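Local coordinates for N-acetyl-beta-D glucosaminidase (Rhizomucor miehei CAU432, PDB 4ZM6), which probably hydrolyses terminal N-acetylglucosamine residues as a family 3 glycosidase and carries a GCN5-related glucosamine N-acetyltransferase region that binds acetyl-CoA, at residues Leu131-Asp136 against Thr176-Phe181; Phe76-Gln81 against Met127-Ala132. All blocks are in the same frame, centred on the assembly; numbering follows the deposited sequence.

In the fold
Contacts 1 and 2 are successive backbone joins in the glycoside hydrolase family 3 N-terminal domain, which belongs to the TIM-barrel clan. Contact 2 sets strand 76-79 beside 129-130; contact 1 sets the chain just after 129-130 beside strand 178-181. Leu131 and Ala132 belong to both, and the contact centres are about 12 Å apart. Two side-chain links tie them further: Lys179 NZ of contact 1 forms a salt bridge with Asp80 OD1 of contact 2 at 3.0 Å, and Ser177 OG probably hydrogen-bonds Trp129 NE1 at 2.9 Å. Both contacts are buried and lie away from the acetyl-CoA pocket, whose residues fall between 520 and 676.

Contact 1: Leu131-Asp136 against Thr176-Phe181; sequences LAPVLD and TSIKHF
Leu131-Asp136 and Thr176-Phe181 make a buried, mostly backbone contact inside the glycoside hydrolase family 3 N-terminal domain, where the loop leaving strand 129-130 runs beside strand 178-181. Val134 and Lys179 form a single beta bridge, with Lys179 N donating to Pro133 O at 3.2 Å on one side and Leu135 N to Lys179 O at 2.7 Å on the other. A further bond joins Ser177 N to Ala132 O at 2.9 Å.

Each segment has a cis peptide, before Pro133 and before His180, and 176-181 turns a corner at His180. There the carboxylate of Asp136 takes up the backbone amide: His180 N points almost straight at OD1 (2.8 Å), on the syn side but 34° out of the carboxylate plane. Asp136 CG, beside its own backbone N (chi1 -58°), carries the carboxylate across. The same OD1 also accepts from the amide of His184, so two backbone N-H groups grip one buried oxygen. Lys179 and His180 open the run KHFPGHG, consistent with the family 3 N-acetylglucosaminidase signature; the glycosidase site probably lies at this end of the barrel.

In the apolar part, the CG2 methyl of Ile178 touches both Pro133 CD, at 3.7 Å, and Leu135 CD1; the proline ring lies alongside the isoleucine. With CG between its backbone N and carbonyl carbon (chi1 44°), Lys179 runs alongside the 131-134 backbone toward Leu131, where NZ makes salt bridges with Glu82 OE1 and Asp80 OD1.

Helix 155-171 packs on Pro133 and Thr176, helix 211-217 on Leu135 and Ile178, while strand 227-230 borders 178-181 on its other flank.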
loop_
_atom_site.group_PDB
_atom_site.type_symbol
_atom_site.label_atom_id
_atom_site.label_comp_id
_atom_site.label_asym_id
_atom_site.label_seq_id
_atom_site.Cartn_x
_atom_site.Cartn_y
_atom_site.Cartn_z
ATOM N N LEU A 131 -27.060 -8.278 7.530
ATOM C CA LEU A 131 -26.816 -7.115 6.678
ATOM C C LEU A 131 -25.770 -6.248 7.369
ATOM O O LEU A 131 -26.084 -5.270 8.044
ATOM C CB LEU A 131 -28.110 -6.336 6.432
ATOM C CG LEU A 131 -29.259 -7.141 5.821
ATOM C CD1 LEU A 131 -30.541 -6.320 5.833
ATOM C CD2 LEU A 131 -28.919 -7.596 4.411
ATOM N N ALA A 132 -24.519 -6.650 7.201
ATOM C CA ALA A 132 -23.396 -6.043 7.895
ATOM C C ALA A 132 -22.117 -6.601 7.275
ATOM O O ALA A 132 -22.163 -7.613 6.571
ATOM C CB ALA A 132 -23.468 -6.369 9.383
ATOM N N PRO A 133 -20.971 -5.954 7.531
ATOM C CA PRO A 133 -20.768 -4.787 8.367
ATOM C C PRO A 133 -20.903 -3.485 7.602
ATOM O O PRO A 133 -21.000 -3.481 6.377
ATOM C CB PRO A 133 -19.323 -4.957 8.820
ATOM C CG PRO A 133 -18.661 -5.558 7.629
ATOM C CD PRO A 133 -19.701 -6.400 6.932
ATOM N N VAL A 134 -20.907 -2.391 8.349
ATOM C CA VAL A 134 -20.871 -1.054 7.791
ATOM C C VAL A 134 -19.411 -0.711 7.499
ATOM O O VAL A 134 -18.563 -0.806 8.384
ATOM C CB VAL A 134 -21.482 -0.045 8.787
ATOM C CG1 VAL A 134 -21.271 1.392 8.335
ATOM C CG2 VAL A 134 -22.963 -0.331 8.969
ATOM N N LEU A 135 -19.118 -0.340 6.256
ATOM C CA LEU A 135 -17.777 0.113 5.869
ATOM C C LEU A 135 -17.746 1.613 5.556
ATOM O O LEU A 135 -16.771 2.110 4.978
ATOM C CB LEU A 135 -17.274 -0.686 4.666
ATOM C CG LEU A 135 -17.227 -2.209 4.798
ATOM C CD1 LEU A 135 -16.421 -2.791 3.654
ATOM C CD2 LEU A 135 -16.634 -2.655 6.120
ATOM N N ASP A 136 -18.806 2.330 5.933
ATOM C CA ASP A 136 -18.842 3.789 5.812
ATOM C C ASP A 136 -17.792 4.390 6.730
ATOM O O ASP A 136 -17.553 3.867 7.814
ATOM C CB ASP A 136 -20.203 4.341 6.207
ATOM C CG ASP A 136 -21.335 3.764 5.389
ATOM O OD1 ASP A 136 -21.178 3.575 4.158
ATOM O OD2 ASP A 136 -22.399 3.510 5.989
ATOM N N THR A 176 -23.167 -12.034 4.304
ATOM C CA THR A 176 -22.867 -10.646 4.665
ATOM C C THR A 176 -23.195 -9.655 3.553
ATOM O O THR A 176 -23.422 -10.029 2.404
ATOM C CB THR A 176 -21.386 -10.462 5.075
ATOM O OG1 THR A 176 -20.518 -10.883 4.013
ATOM C CG2 THR A 176 -21.075 -11.256 6.334
ATOM N N SER A 177 -23.227 -8.384 3.932
ATOM C CA SER A 177 -23.452 -7.284 3.008
ATOM C C SER A 177 -22.680 -6.088 3.519
ATOM O O SER A 177 -23.036 -5.503 4.541
ATOM C CB SER A 177 -24.934 -6.930 2.917
ATOM O OG SER A 177 -25.679 -8.008 2.390
ATOM N N ILE A 178 -21.601 -5.745 2.823
ATOM C CA ILE A 178 -20.855 -4.542 3.160
ATOM C C ILE A 178 -21.633 -3.334 2.629
ATOM O O ILE A 178 -22.125 -3.351 1.493
ATOM C CB ILE A 178 -19.387 -4.579 2.663
ATOM C CG1 ILE A 178 -19.285 -4.910 1.176
ATOM C CG2 ILE A 178 -18.598 -5.605 3.459
ATOM C CD1 ILE A 178 -17.947 -4.549 0.579
ATOM N N LYS A 179 -21.769 -2.310 3.467
ATOM C CA LYS A 179 -22.608 -1.161 3.150
ATOM C C LYS A 179 -22.031 0.117 3.737
ATOM O O LYS A 179 -21.258 0.047 4.687
ATOM C CB LYS A 179 -24.014 -1.389 3.699
ATOM C CG LYS A 179 -24.062 -1.954 5.109
ATOM C CD LYS A 179 -25.388 -1.634 5.787
ATOM C CE LYS A 179 -25.795 -2.718 6.770
ATOM N NZ LYS A 179 -26.764 -2.245 7.798
ATOM N N HIS A 180 -22.396 1.290 3.211
ATOM C CA HIS A 180 -23.369 1.475 2.131
ATOM C C HIS A 180 -22.645 2.015 0.917
ATOM O O HIS A 180 -22.196 3.165 0.923
ATOM C CB HIS A 180 -24.440 2.483 2.548
ATOM C CG HIS A 180 -25.138 2.133 3.821
ATOM N ND1 HIS A 180 -26.358 1.496 3.851
ATOM C CD2 HIS A 180 -24.780 2.323 5.110
ATOM C CE1 HIS A 180 -26.727 1.316 5.107
ATOM N NE2 HIS A 180 -25.785 1.808 5.890
ATOM N N PHE A 181 -22.533 1.198 -0.122
ATOM C CA PHE A 181 -21.763 1.574 -1.299
ATOM C C PHE A 181 -22.403 2.795 -1.953
ATOM O O PHE A 181 -23.626 2.845 -2.078
ATOM C CB PHE A 181 -21.707 0.405 -2.287
ATOM C CG PHE A 181 -20.723 0.599 -3.403
ATOM C CD1 PHE A 181 -19.385 0.265 -3.232
ATOM C CD2 PHE A 181 -21.131 1.114 -4.625
ATOM C CE1 PHE A 181 -18.469 0.440 -4.258
ATOM C CE2 PHE A 181 -20.225 1.290 -5.657
ATOM C CZ PHE A 181 -18.890 0.952 -5.473
#

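Contact 2: Phe76-Gln81 against Met127-Ala132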
loop_
_atom_site.group_PDB
_atom_site.type_symbol
_atom_site.label_atom_id
_atom_site.label_comp_id
_atom_site.label_asym_id
_atom_site.label_seq_id
_atom_site.Cartn_x
_atom_site.Cartn_y
_atom_site.Cartn_z
ATOM N N PHE A 76 -33.704 -17.153 2.383
ATOM C CA PHE A 76 -32.780 -16.379 3.192
ATOM C C PHE A 76 -33.629 -15.625 4.204
ATOM O O PHE A 76 -34.701 -15.131 3.866
ATOM C CB PHE A 76 -31.984 -15.380 2.340
ATOM C CG PHE A 76 -30.610 -15.857 1.944
ATOM C CD1 PHE A 76 -29.676 -16.205 2.912
ATOM C CD2 PHE A 76 -30.232 -15.909 0.607
ATOM C CE1 PHE A 76 -28.405 -16.629 2.554
ATOM C CE2 PHE A 76 -28.962 -16.330 0.243
ATOM C CZ PHE A 76 -28.047 -16.691 1.216
ATOM N N ILE A 77 -33.149 -15.543 5.440
ATOM C CA ILE A 77 -33.807 -14.769 6.488
ATOM C C ILE A 77 -32.786 -13.780 7.055
ATOM O O ILE A 77 -31.967 -14.125 7.912
ATOM C CB ILE A 77 -34.362 -15.687 7.593
ATOM C CG1 ILE A 77 -35.379 -16.663 6.993
ATOM C CG2 ILE A 77 -35.002 -14.872 8.713
ATOM C CD1 ILE A 77 -35.985 -17.620 8.001
ATOM N N ALA A 78 -32.850 -12.546 6.566
ATOM C CA ALA A 78 -31.846 -11.534 6.868
ATOM C C ALA A 78 -32.229 -10.663 8.061
ATOM O O ALA A 78 -33.356 -10.723 8.548
ATOM C CB ALA A 78 -31.608 -10.668 5.641
ATOM N N VAL A 79 -31.272 -9.856 8.517
ATOM C CA VAL A 79 -31.473 -8.959 9.651
ATOM C C VAL A 79 -30.350 -7.912 9.730
ATOM O O VAL A 79 -29.210 -8.186 9.352
ATOM C CB VAL A 79 -31.548 -9.758 10.974
ATOM C CG1 VAL A 79 -30.184 -10.305 11.367
ATOM C CG2 VAL A 79 -32.114 -8.900 12.093
ATOM N N ASP A 80 -30.680 -6.717 10.215
ATOM C CA ASP A 80 -29.687 -5.670 10.466
ATOM C C ASP A 80 -29.101 -5.811 11.867
ATOM O O ASP A 80 -29.524 -5.106 12.784
ATOM C CB ASP A 80 -30.328 -4.281 10.371
ATOM C CG ASP A 80 -30.449 -3.781 8.965
ATOM O OD1 ASP A 80 -29.412 -3.658 8.284
ATOM O OD2 ASP A 80 -31.583 -3.476 8.553
ATOM N N GLN A 81 -28.129 -6.698 12.043
ATOM C CA GLN A 81 -27.494 -6.853 13.353
ATOM C C GLN A 81 -26.092 -6.245 13.369
ATOM O O GLN A 81 -25.098 -6.946 13.172
ATOM C CB GLN A 81 -27.468 -8.329 13.768
ATOM C CG GLN A 81 -26.943 -8.583 15.178
ATOM C CD GLN A 81 -27.718 -7.840 16.254
ATOM O OE1 GLN A 81 -28.886 -7.505 16.078
ATOM N NE2 GLN A 81 -27.066 -7.587 17.379
ATOM N N MET A 127 -31.605 -17.137 11.556
ATOM C CA MET A 127 -31.014 -16.073 10.731
ATOM C C MET A 127 -29.775 -16.583 10.031
ATOM O O MET A 127 -28.888 -17.151 10.664
ATOM C CB MET A 127 -30.625 -14.838 11.547
ATOM C CG MET A 127 -31.672 -13.749 11.537
ATOM S SD MET A 127 -33.058 -14.229 12.568
ATOM C CE MET A 127 -32.398 -13.886 14.199
ATOM N N ASN A 128 -29.713 -16.347 8.727
ATOM C CA ASN A 128 -28.621 -16.832 7.901
ATOM C C ASN A 128 -28.128 -15.769 6.916
ATOM O O ASN A 128 -27.631 -16.089 5.835
ATOM C CB ASN A 128 -29.067 -18.106 7.172
ATOM C CG ASN A 128 -30.404 -17.945 6.467
ATOM O OD1 ASN A 128 -30.962 -16.847 6.394
ATOM N ND2 ASN A 128 -30.926 -19.043 5.946
ATOM N N TRP A 129 -28.266 -14.503 7.304
ATOM C CA TRP A 129 -27.789 -13.377 6.505
ATOM C C TRP A 129 -27.825 -12.116 7.359
ATOM O O TRP A 129 -28.886 -11.542 7.581
ATOM C CB TRP A 129 -28.648 -13.172 5.250
ATOM C CG TRP A 129 -28.074 -12.184 4.252
ATOM C CD1 TRP A 129 -27.131 -11.219 4.486
ATOM C CD2 TRP A 129 -28.431 -12.059 2.872
ATOM N NE1 TRP A 129 -26.875 -10.519 3.336
ATOM C CE2 TRP A 129 -27.660 -11.012 2.332
ATOM C CE3 TRP A 129 -29.325 -12.735 2.039
ATOM C CZ2 TRP A 129 -27.755 -10.624 0.999
ATOM C CZ3 TRP A 129 -29.423 -12.351 0.712
ATOM C CH2 TRP A 129 -28.643 -11.302 0.206
ATOM N N ASN A 130 -26.664 -11.685 7.831
ATOM C CA ASN A 130 -26.571 -10.431 8.550
ATOM C C ASN A 130 -26.221 -9.311 7.569
ATOM O O ASN A 130 -25.220 -9.390 6.853
ATOM C CB ASN A 130 -25.529 -10.528 9.659
ATOM C CG ASN A 130 -25.590 -9.356 10.624
ATOM O OD1 ASN A 130 -26.388 -8.427 10.454
ATOM N ND2 ASN A 130 -24.737 -9.392 11.647
ATOM N N LEU A 131 -27.060 -8.278 7.530
ATOM C CA LEU A 131 -26.816 -7.115 6.678
ATOM C C LEU A 131 -25.770 -6.248 7.369
ATOM O O LEU A 131 -26.084 -5.270 8.044
ATOM C CB LEU A 131 -28.110 -6.336 6.432
ATOM C CG LEU A 131 -29.259 -7.141 5.821
ATOM C CD1 LEU A 131 -30.541 -6.320 5.833
ATOM C CD2 LEU A 131 -28.919 -7.596 4.411
ATOM N N ALA A 132 -24.519 -6.650 7.201
ATOM C CA ALA A 132 -23.396 -6.043 7.895
ATOM C C ALA A 132 -22.117 -6.601 7.275
ATOM O O ALA A 132 -22.163 -7.613 6.571
ATOM C CB ALA A 132 -23.468 -6.369 9.383
#
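Phe76 and Trp129 meet as a T-shaped (edge-to-face) pair, with the six-membered ring of the tryptophan presenting its edge to the phenylalanine face. The centroids are 4.7 Å apart and the planes stand at 67°. Trp129 CE3 does the touching, 3.4 Å from Phe76 CG and nearer the rim of the phenylalanine ring than its middle. With CG anti to the backbone N (chi1 -170°) the indole is carried to Phe76; at its base, Trp129 CB lies 3.9 Å from Ala78 CB. Ala78 CB also approaches Leu131 CG. On the other face of the sheet, Val79 CG1 rests on Met127 CG at 3.8 Å, the two side chains crossing at about a right angle.

Most of these residues belong to two parallel neighbours of the TIM-barrel-type domain, strand 76-79 and the short, weakly bonded strand 129-130, joined by a right-handed beta-alpha-beta crossover through helices 99-105 and 108-125. Helix 108-125 covers the Val79 and Met127 side with Leu122, and strand 41-44 continues the sheet beyond 76-79. Between the backbones, Leu131 N donates to Val79 O at 2.8 Å, while the bond from Val79 N to Trp129 O is weak.

An asparagine side chain adds to this ladder at each end. Asn128 OD1 receives Ile77 N in the carbonyl plane, on a lone pair, at 2.7 Å. At the far end Asn130 grips the backbone of Gln81 twice: OD1 accepts from Gln81 N and ND2 donates to Gln81 O, each at 2.9 Å, which fixes the amide's rotation. Asp80 OD1, the partner of Lys179, lies against Leu131 CB, and OD2 forms a salt bridge with Arg88.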